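Local atomic coordinates of epidermin decarboxylase (Staphylococcus epidermidis, PDB entry 1G63), a protein that catalyses the FMN-dependent oxidative decarboxylation of the C-terminal cysteine residue of the epidermin precursor peptide, leaving a carbon-carbon double bond. Residues Val32-Ser37 with Asp54-Glu59; Ile77-Ala82 with Leu110-Asn115; Asn85-Ile90 with Lys128-Leu133. All blocks are in the same frame, centred on the assembly; numbering follows the deposited sequence.

Contact 1 of 3, residues Val32-Ser37 with Asp54-Glu59; sequences VNILFS and DNLYDE. With FMN (flavin mononucleotide), chain N.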
loop_
_atom_site.group_PDB
_atom_site.type_symbol
_atom_site.label_atom_id
_atom_site.label_comp_id
_atom_site.label_asym_id
_atom_site.label_seq_id
_atom_site.Cartn_x
_atom_site.Cartn_y
_atom_site.Cartn_z
ATOM N N VAL B 32 15.933 -33.543 7.276
ATOM C CA VAL B 32 16.838 -32.410 7.303
ATOM C C VAL B 32 15.949 -31.207 7.024
ATOM O O VAL B 32 15.469 -31.005 5.910
ATOM C CB VAL B 32 17.958 -32.534 6.259
ATOM C CG1 VAL B 32 17.382 -32.953 4.946
ATOM C CG2 VAL B 32 18.694 -31.205 6.123
ATOM N N ASN B 33 15.697 -30.438 8.076
ATOM C CA ASN B 33 14.848 -29.262 8.000
ATOM C C ASN B 33 15.706 -28.003 8.067
ATOM O O ASN B 33 16.887 -28.064 8.412
ATOM C CB ASN B 33 13.834 -29.301 9.140
ATOM C CG ASN B 33 13.016 -30.585 9.142
ATOM O OD1 ASN B 33 12.833 -31.211 10.177
ATOM N ND2 ASN B 33 12.517 -30.971 7.983
ATOM N N ILE B 34 15.121 -26.856 7.744
ATOM C CA ILE B 34 15.902 -25.635 7.751
ATOM C C ILE B 34 15.180 -24.410 8.326
ATOM O O ILE B 34 13.955 -24.295 8.266
ATOM C CB ILE B 34 16.416 -25.362 6.321
ATOM C CG1 ILE B 34 17.490 -24.276 6.345
ATOM C CG2 ILE B 34 15.253 -25.023 5.418
ATOM C CD1 ILE B 34 18.407 -24.309 5.143
ATOM N N LEU B 35 15.968 -23.508 8.898
ATOM C CA LEU B 35 15.467 -22.287 9.521
ATOM C C LEU B 35 16.473 -21.178 9.172
ATOM O O LEU B 35 17.670 -21.350 9.364
ATOM C CB LEU B 35 15.398 -22.499 11.042
ATOM C CG LEU B 35 14.641 -21.519 11.941
ATOM C CD1 LEU B 35 14.784 -21.961 13.396
ATOM C CD2 LEU B 35 15.189 -20.121 11.765
ATOM N N PHE B 36 15.993 -20.050 8.657
ATOM C CA PHE B 36 16.884 -18.951 8.271
ATOM C C PHE B 36 16.823 -17.731 9.180
ATOM O O PHE B 36 15.839 -17.498 9.881
ATOM C CB PHE B 36 16.576 -18.474 6.844
ATOM C CG PHE B 36 16.868 -19.492 5.770
ATOM C CD1 PHE B 36 15.914 -20.438 5.411
ATOM C CD2 PHE B 36 18.099 -19.495 5.108
ATOM C CE1 PHE B 36 16.175 -21.379 4.400
ATOM C CE2 PHE B 36 18.369 -20.425 4.101
ATOM C CZ PHE B 36 17.406 -21.369 3.744
ATOM N N SER B 37 17.896 -16.949 9.162
ATOM C CA SER B 37 17.940 -15.720 9.933
ATOM C C SER B 37 17.283 -14.672 9.024
ATOM O O SER B 37 17.351 -14.768 7.801
ATOM C CB SER B 37 19.385 -15.320 10.228
ATOM O OG SER B 37 20.042 -14.831 9.072
ATOM N N ASP B 54 12.691 -31.243 4.212
ATOM C CA ASP B 54 11.469 -31.890 4.656
ATOM C C ASP B 54 10.535 -30.816 5.208
ATOM O O ASP B 54 9.328 -30.850 4.974
ATOM C CB ASP B 54 11.793 -32.930 5.732
ATOM C CG ASP B 54 12.565 -34.115 5.179
ATOM O OD1 ASP B 54 11.942 -34.992 4.546
ATOM O OD2 ASP B 54 13.796 -34.167 5.365
ATOM N N ASN B 55 11.102 -29.859 5.934
ATOM C CA ASN B 55 10.322 -28.771 6.503
ATOM C C ASN B 55 11.114 -27.475 6.589
ATOM O O ASN B 55 12.312 -27.480 6.881
ATOM C CB ASN B 55 9.831 -29.110 7.911
ATOM C CG ASN B 55 9.039 -30.384 7.964
ATOM O OD1 ASN B 55 9.604 -31.469 8.075
ATOM N ND2 ASN B 55 7.721 -30.266 7.879
ATOM N N LEU B 56 10.429 -26.366 6.335
ATOM C CA LEU B 56 11.028 -25.043 6.414
ATOM C C LEU B 56 10.303 -24.268 7.510
ATOM O O LEU B 56 9.086 -24.100 7.449
ATOM C CB LEU B 56 10.872 -24.296 5.086
ATOM C CG LEU B 56 11.133 -22.781 5.125
ATOM C CD1 LEU B 56 12.573 -22.484 5.500
ATOM C CD2 LEU B 56 10.810 -22.190 3.771
ATOM N N TYR B 57 11.044 -23.812 8.514
ATOM C CA TYR B 57 10.441 -23.040 9.590
ATOM C C TYR B 57 10.551 -21.560 9.239
ATOM O O TYR B 57 11.648 -21.008 9.173
ATOM C CB TYR B 57 11.141 -23.336 10.915
ATOM C CG TYR B 57 11.035 -24.785 11.331
ATOM C CD1 TYR B 57 12.151 -25.621 11.301
ATOM C CD2 TYR B 57 9.818 -25.325 11.734
ATOM C CE1 TYR B 57 12.057 -26.955 11.661
ATOM C CE2 TYR B 57 9.708 -26.659 12.094
ATOM C CZ TYR B 57 10.831 -27.472 12.060
ATOM O OH TYR B 57 10.731 -28.793 12.433
ATOM N N ASP B 58 9.406 -20.929 9.000
ATOM C CA ASP B 58 9.347 -19.519 8.620
ATOM C C ASP B 58 8.628 -18.699 9.691
ATOM O O ASP B 58 7.413 -18.802 9.845
ATOM C CB ASP B 58 8.617 -19.402 7.276
ATOM C CG ASP B 58 8.608 -17.988 6.722
ATOM O OD1 ASP B 58 8.096 -17.814 5.598
ATOM O OD2 ASP B 58 9.102 -17.055 7.393
ATOM N N GLU B 59 9.382 -17.883 10.423
ATOM C CA GLU B 59 8.802 -17.065 11.490
ATOM C C GLU B 59 7.933 -15.895 10.992
ATOM O O GLU B 59 7.194 -15.291 11.774
ATOM C CB GLU B 59 9.910 -16.536 12.406
ATOM C CG GLU B 59 10.854 -15.558 11.746
ATOM C CD GLU B 59 12.057 -15.242 12.606
ATOM O OE1 GLU B 59 11.888 -14.715 13.725
ATOM O OE2 GLU B 59 13.185 -15.526 12.160
HETATM N N1 FMN N . 28.967 -12.131 7.652
HETATM C C2 FMN N . 29.614 -13.281 8.021
HETATM O O2 FMN N . 29.790 -13.611 9.158
HETATM N N3 FMN N . 30.121 -14.147 6.995
HETATM C C4 FMN N . 30.019 -13.925 5.665
HETATM O O4 FMN N . 30.518 -14.723 4.857
HETATM C C4A FMN N . 29.351 -12.678 5.269
HETATM N N5 FMN N . 29.156 -12.388 3.989
HETATM C C5A FMN N . 28.381 -11.315 3.650
HETATM C C6 FMN N . 28.074 -11.050 2.245
HETATM C C7 FMN N . 27.424 -9.925 1.825
HETATM C C7M FMN N . 27.111 -9.690 0.339
HETATM C C8 FMN N . 26.788 -9.052 2.833
HETATM C C8M FMN N . 25.941 -7.870 2.427
HETATM C C9 FMN N . 27.094 -9.273 4.172
HETATM C C9A FMN N . 27.862 -10.364 4.624
HETATM N N10 FMN N . 28.184 -10.647 5.988
HETATM C C10 FMN N . 28.820 -11.822 6.365
HETATM C "C1'" FMN N . 27.681 -9.758 7.047
HETATM C "C2'" FMN N . 26.358 -10.330 7.613
HETATM O "O2'" FMN N . 25.327 -10.519 6.641
HETATM C "C3'" FMN N . 25.823 -9.417 8.713
HETATM O "O3'" FMN N . 26.785 -9.376 9.817
HETATM C "C4'" FMN N . 24.457 -9.787 9.273
HETATM O "O4'" FMN N . 23.962 -8.757 10.164
HETATM C "C5'" FMN N . 24.407 -11.133 9.979
HETATM O "O5'" FMN N . 23.054 -11.453 10.364
HETATM P P FMN N . 22.597 -12.903 10.820
HETATM O O1P FMN N . 23.464 -13.294 11.975
HETATM O O2P FMN N . 22.706 -13.803 9.649
HETATM O O3P FMN N . 21.096 -12.713 11.244
HETATM O O HOH W 1 15.500 -16.416 12.618
#

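Contact 2 of 3, residues Ile77-Ala82 with Leu110-Asn115; sequences ILVLPA and LFIFPN. With FMN (flavin mononucleotide), chain N.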
loop_
_atom_site.group_PDB
_atom_site.type_symbol
_atom_site.label_atom_id
_atom_site.label_comp_id
_atom_site.label_asym_id
_atom_site.label_seq_id
_atom_site.Cartn_x
_atom_site.Cartn_y
_atom_site.Cartn_z
ATOM N N ILE B 77 21.518 -29.952 15.641
ATOM C CA ILE B 77 21.215 -28.603 15.198
ATOM C C ILE B 77 22.517 -27.972 14.728
ATOM O O ILE B 77 23.442 -27.770 15.512
ATOM C CB ILE B 77 20.610 -27.756 16.333
ATOM C CG1 ILE B 77 19.310 -28.398 16.813
ATOM C CG2 ILE B 77 20.344 -26.334 15.841
ATOM C CD1 ILE B 77 18.658 -27.684 17.979
ATOM N N LEU B 78 22.587 -27.682 13.434
ATOM C CA LEU B 78 23.772 -27.084 12.846
ATOM C C LEU B 78 23.507 -25.642 12.455
ATOM O O LEU B 78 22.437 -25.312 11.945
ATOM C CB LEU B 78 24.188 -27.837 11.573
ATOM C CG LEU B 78 24.753 -29.257 11.604
ATOM C CD1 LEU B 78 23.829 -30.202 12.362
ATOM C CD2 LEU B 78 24.948 -29.720 10.177
ATOM N N VAL B 79 24.471 -24.774 12.706
ATOM C CA VAL B 79 24.335 -23.400 12.281
ATOM C C VAL B 79 25.347 -23.372 11.134
ATOM O O VAL B 79 26.562 -23.303 11.336
ATOM C CB VAL B 79 24.667 -22.409 13.414
ATOM C CG1 VAL B 79 25.987 -22.742 14.012
ATOM C CG2 VAL B 79 24.654 -20.980 12.875
ATOM N N LEU B 80 24.812 -23.469 9.922
ATOM C CA LEU B 80 25.610 -23.551 8.712
ATOM C C LEU B 80 24.949 -22.801 7.552
ATOM O O LEU B 80 23.844 -23.138 7.149
ATOM C CB LEU B 80 25.767 -25.036 8.350
ATOM C CG LEU B 80 26.384 -25.495 7.033
ATOM C CD1 LEU B 80 27.874 -25.224 7.022
ATOM C CD2 LEU B 80 26.119 -26.981 6.862
ATOM N N PRO B 81 25.597 -21.740 7.038
ATOM C CA PRO B 81 26.892 -21.211 7.488
ATOM C C PRO B 81 26.623 -20.405 8.750
ATOM O O PRO B 81 25.500 -19.936 8.956
ATOM C CB PRO B 81 27.333 -20.292 6.347
ATOM C CG PRO B 81 26.377 -20.587 5.220
ATOM C CD PRO B 81 25.103 -20.971 5.889
ATOM N N ALA B 82 27.642 -20.247 9.586
ATOM C CA ALA B 82 27.494 -19.485 10.816
ATOM C C ALA B 82 28.236 -18.158 10.698
ATOM O O ALA B 82 29.457 -18.127 10.521
ATOM C CB ALA B 82 28.027 -20.283 11.985
ATOM N N LEU B 110 23.929 -28.340 19.654
ATOM C CA LEU B 110 24.455 -27.373 18.704
ATOM C C LEU B 110 25.841 -27.604 18.098
ATOM O O LEU B 110 26.804 -27.905 18.799
ATOM C CB LEU B 110 24.415 -25.991 19.362
ATOM C CG LEU B 110 24.322 -24.740 18.498
ATOM C CD1 LEU B 110 23.089 -24.815 17.612
ATOM C CD2 LEU B 110 24.267 -23.528 19.407
ATOM N N PHE B 111 25.924 -27.445 16.781
ATOM C CA PHE B 111 27.179 -27.578 16.040
ATOM C C PHE B 111 27.349 -26.338 15.148
ATOM O O PHE B 111 26.557 -26.095 14.237
ATOM C CB PHE B 111 27.171 -28.836 15.166
ATOM C CG PHE B 111 27.028 -30.121 15.942
ATOM C CD1 PHE B 111 25.780 -30.533 16.410
ATOM C CD2 PHE B 111 28.144 -30.911 16.212
ATOM C CE1 PHE B 111 25.641 -31.710 17.132
ATOM C CE2 PHE B 111 28.018 -32.095 16.938
ATOM C CZ PHE B 111 26.760 -32.495 17.399
ATOM N N ILE B 112 28.391 -25.562 15.412
ATOM C CA ILE B 112 28.641 -24.340 14.663
ATOM C C ILE B 112 29.739 -24.411 13.600
ATOM O O ILE B 112 30.862 -24.822 13.885
ATOM C CB ILE B 112 28.973 -23.192 15.640
ATOM C CG1 ILE B 112 27.804 -22.992 16.608
ATOM C CG2 ILE B 112 29.293 -21.919 14.867
ATOM C CD1 ILE B 112 28.058 -21.949 17.666
ATOM N N PHE B 113 29.409 -24.002 12.375
ATOM C CA PHE B 113 30.379 -23.989 11.275
ATOM C C PHE B 113 30.620 -22.549 10.813
ATOM O O PHE B 113 29.950 -22.044 9.917
ATOM C CB PHE B 113 29.887 -24.829 10.095
ATOM C CG PHE B 113 29.752 -26.282 10.407
ATOM C CD1 PHE B 113 28.576 -26.784 10.967
ATOM C CD2 PHE B 113 30.808 -27.156 10.166
ATOM C CE1 PHE B 113 28.459 -28.138 11.280
ATOM C CE2 PHE B 113 30.699 -28.508 10.475
ATOM C CZ PHE B 113 29.523 -29.001 11.033
ATOM N N PRO B 114 31.593 -21.871 11.426
ATOM C CA PRO B 114 31.914 -20.485 11.078
ATOM C C PRO B 114 32.265 -20.264 9.613
ATOM O O PRO B 114 32.943 -21.088 8.995
ATOM C CB PRO B 114 33.102 -20.164 11.986
ATOM C CG PRO B 114 32.892 -21.056 13.167
ATOM C CD PRO B 114 32.454 -22.349 12.522
ATOM N N ASN B 115 31.788 -19.150 9.063
ATOM C CA ASN B 115 32.101 -18.767 7.692
ATOM C C ASN B 115 32.087 -17.251 7.586
ATOM O O ASN B 115 31.062 -16.608 7.819
ATOM C CB ASN B 115 31.120 -19.350 6.685
ATOM C CG ASN B 115 31.524 -19.039 5.248
ATOM O OD1 ASN B 115 30.901 -18.219 4.577
ATOM N ND2 ASN B 115 32.594 -19.685 4.778
HETATM N N1 FMN N . 28.967 -12.131 7.652
HETATM C C2 FMN N . 29.614 -13.281 8.021
HETATM O O2 FMN N . 29.790 -13.611 9.158
HETATM N N3 FMN N . 30.121 -14.147 6.995
HETATM C C4 FMN N . 30.019 -13.925 5.665
HETATM O O4 FMN N . 30.518 -14.723 4.857
HETATM C C4A FMN N . 29.351 -12.678 5.269
HETATM N N5 FMN N . 29.156 -12.388 3.989
HETATM C C5A FMN N . 28.381 -11.315 3.650
HETATM C C6 FMN N . 28.074 -11.050 2.245
HETATM C C7 FMN N . 27.424 -9.925 1.825
HETATM C C7M FMN N . 27.111 -9.690 0.339
HETATM C C8 FMN N . 26.788 -9.052 2.833
HETATM C C8M FMN N . 25.941 -7.870 2.427
HETATM C C9 FMN N . 27.094 -9.273 4.172
HETATM C C9A FMN N . 27.862 -10.364 4.624
HETATM N N10 FMN N . 28.184 -10.647 5.988
HETATM C C10 FMN N . 28.820 -11.822 6.365
HETATM C "C1'" FMN N . 27.681 -9.758 7.047
HETATM C "C2'" FMN N . 26.358 -10.330 7.613
HETATM O "O2'" FMN N . 25.327 -10.519 6.641
HETATM C "C3'" FMN N . 25.823 -9.417 8.713
HETATM O "O3'" FMN N . 26.785 -9.376 9.817
HETATM C "C4'" FMN N . 24.457 -9.787 9.273
HETATM O "O4'" FMN N . 23.962 -8.757 10.164
HETATM C "C5'" FMN N . 24.407 -11.133 9.979
HETATM O "O5'" FMN N . 23.054 -11.453 10.364
HETATM P P FMN N . 22.597 -12.903 10.820
HETATM O O1P FMN N . 23.464 -13.294 11.975
HETATM O O2P FMN N . 22.706 -13.803 9.649
HETATM O O3P FMN N . 21.096 -12.713 11.244
#

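Contact 3 of 3, residues Asn85-Ile90 with Lys128-Leu133; sequences NTINKI and KNIDLL. With FMN (flavin mononucleotide), chain N.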
loop_
_atom_site.group_PDB
_atom_site.type_symbol
_atom_site.label_atom_id
_atom_site.label_comp_id
_atom_site.label_asym_id
_atom_site.label_seq_id
_atom_site.Cartn_x
_atom_site.Cartn_y
_atom_site.Cartn_z
ATOM N N ASN B 85 28.194 -12.591 13.522
ATOM C CA ASN B 85 27.102 -12.008 14.286
ATOM C C ASN B 85 26.306 -13.024 15.112
ATOM O O ASN B 85 26.103 -12.833 16.312
ATOM C CB ASN B 85 26.154 -11.253 13.354
ATOM C CG ASN B 85 24.940 -10.690 14.090
ATOM O OD1 ASN B 85 23.800 -11.081 13.828
ATOM N ND2 ASN B 85 25.185 -9.775 15.017
ATOM N N THR B 86 25.853 -14.100 14.478
ATOM C CA THR B 86 25.086 -15.107 15.184
ATOM C C THR B 86 25.936 -15.856 16.208
ATOM O O THR B 86 25.460 -16.184 17.295
ATOM C CB THR B 86 24.435 -16.102 14.200
ATOM O OG1 THR B 86 23.341 -15.451 13.543
ATOM C CG2 THR B 86 23.915 -17.330 14.925
ATOM N N ILE B 87 27.193 -16.117 15.866
ATOM C CA ILE B 87 28.086 -16.798 16.787
ATOM C C ILE B 87 28.182 -15.951 18.060
ATOM O O ILE B 87 28.000 -16.451 19.163
ATOM C CB ILE B 87 29.494 -16.965 16.175
ATOM C CG1 ILE B 87 29.462 -18.004 15.054
ATOM C CG2 ILE B 87 30.498 -17.373 17.253
ATOM C CD1 ILE B 87 30.775 -18.110 14.274
ATOM N N ASN B 88 28.430 -14.657 17.894
ATOM C CA ASN B 88 28.553 -13.762 19.035
ATOM C C ASN B 88 27.249 -13.593 19.821
ATOM O O ASN B 88 27.270 -13.401 21.032
ATOM C CB ASN B 88 29.105 -12.420 18.562
ATOM C CG ASN B 88 30.533 -12.534 18.042
ATOM O OD1 ASN B 88 30.993 -11.714 17.242
ATOM N ND2 ASN B 88 31.246 -13.550 18.505
ATOM N N LYS B 89 26.113 -13.659 19.136
ATOM C CA LYS B 89 24.828 -13.555 19.824
ATOM C C LYS B 89 24.615 -14.810 20.678
ATOM O O LYS B 89 24.238 -14.730 21.839
ATOM C CB LYS B 89 23.681 -13.443 18.816
ATOM C CG LYS B 89 23.463 -12.061 18.229
ATOM C CD LYS B 89 22.262 -12.096 17.305
ATOM C CE LYS B 89 21.787 -10.705 16.922
ATOM N NZ LYS B 89 20.582 -10.808 16.068
ATOM N N ILE B 90 24.849 -15.975 20.086
ATOM C CA ILE B 90 24.672 -17.222 20.812
ATOM C C ILE B 90 25.561 -17.252 22.053
ATOM O O ILE B 90 25.115 -17.625 23.133
ATOM C CB ILE B 90 25.003 -18.430 19.925
ATOM C CG1 ILE B 90 24.038 -18.468 18.741
ATOM C CG2 ILE B 90 24.928 -19.715 20.744
ATOM C CD1 ILE B 90 24.327 -19.560 17.732
ATOM N N LYS B 128 37.053 -14.469 21.567
ATOM C CA LYS B 128 36.800 -14.622 22.989
ATOM C C LYS B 128 35.479 -15.364 23.183
ATOM O O LYS B 128 35.343 -16.190 24.087
ATOM C CB LYS B 128 36.758 -13.244 23.646
ATOM C CG LYS B 128 36.631 -13.259 25.148
ATOM C CD LYS B 128 37.213 -11.989 25.760
ATOM C CE LYS B 128 38.734 -11.924 25.558
ATOM N NZ LYS B 128 39.366 -10.751 26.243
ATOM N N ASN B 129 34.515 -15.082 22.310
ATOM C CA ASN B 129 33.203 -15.723 22.370
ATOM C C ASN B 129 33.276 -17.179 21.911
ATOM O O ASN B 129 32.552 -18.044 22.422
ATOM C CB ASN B 129 32.202 -14.954 21.501
ATOM C CG ASN B 129 31.719 -13.675 22.157
ATOM O OD1 ASN B 129 31.199 -12.787 21.486
ATOM N ND2 ASN B 129 31.879 -13.578 23.471
ATOM N N ILE B 130 34.143 -17.446 20.937
ATOM C CA ILE B 130 34.301 -18.802 20.433
ATOM C C ILE B 130 34.872 -19.687 21.535
ATOM O O ILE B 130 34.481 -20.846 21.683
ATOM C CB ILE B 130 35.222 -18.837 19.198
ATOM C CG1 ILE B 130 34.455 -18.299 17.986
ATOM C CG2 ILE B 130 35.712 -20.258 18.947
ATOM C CD1 ILE B 130 35.213 -18.355 16.705
ATOM N N ASP B 131 35.800 -19.135 22.308
ATOM C CA ASP B 131 36.393 -19.873 23.411
ATOM C C ASP B 131 35.287 -20.139 24.420
ATOM O O ASP B 131 35.130 -21.260 24.917
ATOM C CB ASP B 131 37.505 -19.057 24.066
ATOM C CG ASP B 131 38.739 -18.930 23.187
ATOM O OD1 ASP B 131 39.562 -18.019 23.459
ATOM O OD2 ASP B 131 38.892 -19.739 22.236
ATOM N N LEU B 132 34.508 -19.106 24.707
ATOM C CA LEU B 132 33.419 -19.233 25.657
ATOM C C LEU B 132 32.458 -20.359 25.261
ATOM O O LEU B 132 32.025 -21.154 26.098
ATOM C CB LEU B 132 32.663 -17.910 25.760
ATOM C CG LEU B 132 31.600 -17.818 26.852
ATOM C CD1 LEU B 132 32.218 -18.110 28.209
ATOM C CD2 LEU B 132 30.992 -16.423 26.835
ATOM N N LEU B 133 32.133 -20.429 23.975
ATOM C CA LEU B 133 31.223 -21.452 23.477
ATOM C C LEU B 133 31.793 -22.854 23.649
ATOM O O LEU B 133 31.105 -23.770 24.101
ATOM C CB LEU B 133 30.912 -21.202 21.999
ATOM C CG LEU B 133 30.024 -19.997 21.672
ATOM C CD1 LEU B 133 30.079 -19.716 20.178
ATOM C CD2 LEU B 133 28.604 -20.259 22.127
HETATM N N1 FMN N . 28.967 -12.131 7.652
HETATM C C2 FMN N . 29.614 -13.281 8.021
HETATM O O2 FMN N . 29.790 -13.611 9.158
HETATM N N3 FMN N . 30.121 -14.147 6.995
HETATM C C4 FMN N . 30.019 -13.925 5.665
HETATM O O4 FMN N . 30.518 -14.723 4.857
HETATM C C4A FMN N . 29.351 -12.678 5.269
HETATM N N5 FMN N . 29.156 -12.388 3.989
HETATM C C5A FMN N . 28.381 -11.315 3.650
HETATM C C6 FMN N . 28.074 -11.050 2.245
HETATM C C7 FMN N . 27.424 -9.925 1.825
HETATM C C7M FMN N . 27.111 -9.690 0.339
HETATM C C8 FMN N . 26.788 -9.052 2.833
HETATM C C8M FMN N . 25.941 -7.870 2.427
HETATM C C9 FMN N . 27.094 -9.273 4.172
HETATM C C9A FMN N . 27.862 -10.364 4.624
HETATM N N10 FMN N . 28.184 -10.647 5.988
HETATM C C10 FMN N . 28.820 -11.822 6.365
HETATM C "C1'" FMN N . 27.681 -9.758 7.047
HETATM C "C2'" FMN N . 26.358 -10.330 7.613
HETATM O "O2'" FMN N . 25.327 -10.519 6.641
HETATM C "C3'" FMN N . 25.823 -9.417 8.713
HETATM O "O3'" FMN N . 26.785 -9.376 9.817
HETATM C "C4'" FMN N . 24.457 -9.787 9.273
HETATM O "O4'" FMN N . 23.962 -8.757 10.164
HETATM C "C5'" FMN N . 24.407 -11.133 9.979
HETATM O "O5'" FMN N . 23.054 -11.453 10.364
HETATM P P FMN N . 22.597 -12.903 10.820
HETATM O O1P FMN N . 23.464 -13.294 11.975
HETATM O O2P FMN N . 22.706 -13.803 9.649
HETATM O O3P FMN N . 21.096 -12.713 11.244
#

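Contact 1 of 3, residues Val32-Ser37 with Asp54-Glu59
The side chain of Leu56 meets strand 32-36 through one methyl, CD1, which is shared by two partners. It lies 3.7 Å from CG2 of Ile34, the two side chains running obliquely past each other, and 3.9 Å from CD1 of Phe36, where it stands at the edge of the ring, in its plane. Leu56 and Phe36 are turned at about a right angle, which brings the methyl to the ring's rim and leaves the pi face out of this pair. With CG of Leu56 anti to its nitrogen (chi1 165°), the branched tip bends back to the neighbouring strand. The other face carries Tyr57. Its CB rests across CG of Leu35 at 4.1 Å, while the ring, swung back along the strand (chi1 -61°), brings CE1 to 3.9 Å from CB of Asn33. The Asn33 amide stands nearly perpendicular to that ring, and its OD1 accepts a hydrogen bond from His74, a residue Tyr57 also touches. A long flat tyrosine suits this place because it can span both neighbours. Between the two faces runs a parallel pairing: Ile34 N donates to Asn55 O at 3.0 Å and Tyr57 N to Ile34 O. This short ladder adds the weakly bonded strand 56-57 at one margin of the Rossmann-like parallel sheet, whose next strand inward, 5-9, flanks 32-36. At its start Asp54 grips Val32 twice: Asp54 N donates to Val32 O at 3.3 Å, and Val32 N reaches the anti side of Asp54 OD2 at 2.9 Å. Asp54 OD1 also forms a salt bridge with Lys26. At the far end a water bridges Phe36 O and Glu59 OE2, and Ser37 OG donates to FMN O2P at 2.9 Å.

Contact 2 of 3, residues Ile77-Ala82 with Leu110-Asn115
Ile77 and Leu110 interlock closely on one face of the sheet, CG2 of Ile77 lying 3.6 Å from CD1 of Leu110; CG of Leu110 is anti to its nitrogen (chi1 -154°), which carries CD1 toward Ile77. Further along, the methyl of Ala82 fits against CG2 of Ile112 at 3.5 Å. Helix 84-91 closes over this face, with Ile90 on Leu110 and Ile87 on Ala82 and Ile112, so small or branched aliphatic residues suit it. The opposite face is loose where Leu78 CG stays 4.3 Å from CB of the partly exposed Phe111. Phe113 is well packed, with Leu78 CG 3.9 Å from its CE1, near the plane of the ring, and Leu80 CD1 3.7 Å from its CB; helix 165-172 packs on both phenylalanines. Phe111 N to Ile77 O, Val79 N to Phe111 O and Phe113 N to Val79 O form a regular parallel ladder. The chain then turns a corner at Leu80 and cis-Pro81, and a beta bulge shifts the register by one. Pairing resumes: Ala82 N reaches Phe113 O from above the carbonyl plane, and Asn115 N donates to Ala82 O at 2.9 Å. Just past these strand ends, Asn115 O accepts a nearly straight hydrogen bond from N3 of FMN (2.8 Å, 168°), placing the cofactor where Rossmann-like folds commonly bind it, at the C-terminal edge of the parallel sheet.

Contact 3 of 3, residues Asn85-Ile90 with Lys128-Leu133
Two buried asparagines, Asn88 and Asn129, face each other in an interface that is otherwise aliphatic. Their side chains cross at about a right angle with the amide planes 66° apart, and the modelled Asn88 ND2 and Asn129 OD1 are 3.1 Å apart. Asparagine suits the spot as a short polar residue where the two backbones come closest, and the subunit boundary is near: Gly93 and Asn92 of a second subunit pack on Asn88 and Asn129. Beyond this pair the contact is hydrocarbon. CG2 of Ile87, anti to the nitrogen while CG1 sits beside it (chi1 -71°), meets two partners, CD1 of Leu133 at 3.8 Å and CG1 of Ile130 at 4.1 Å. The Leu133 fork divides its methyls: CD1 goes to Ile87, and CD2 to CG2 of Ile90 at 4.0 Å. The axes of segments 85-90 and 128-133 come within 9.2 Å and cross at 53°; both helices cover the same face of the Rossmann-like sheet, where Ile87, Ile90 and Leu133 rest on strand 110-114. The side of helix 85-90 turned from this interface serves the cofactor. Thr86 OG1 lies 2.7 Å from FMN O1P, and Ala84 N, at the start of the same helix, is hydrogen-bonded to FMN; the amino end of a helix would be expected to stabilise the phosphate charge. Lys89, also turned from the interface, forms a salt bridge with Asp96.

From the N terminus, contact 1 closes first, bringing residues 54-59 beside 32-37 through a connection that holds no helix or strand, before either other contact opens. Contacts 2 and 3 cross, since their segments alternate: strand 76-82 leads almost directly into helix 84-91, and strand 110-114 returns to pair with the former before helix 124-134 packs on the latter. They touch where Ile112 CD1 lies 3.9 Å from Leu133 CD1, joining sheet to helical layer. Contact 1 shares the sheet with contact 2 but stays apart from both, its centre about 22 Å from that of contact 3. FMN is common ground, touched by all three.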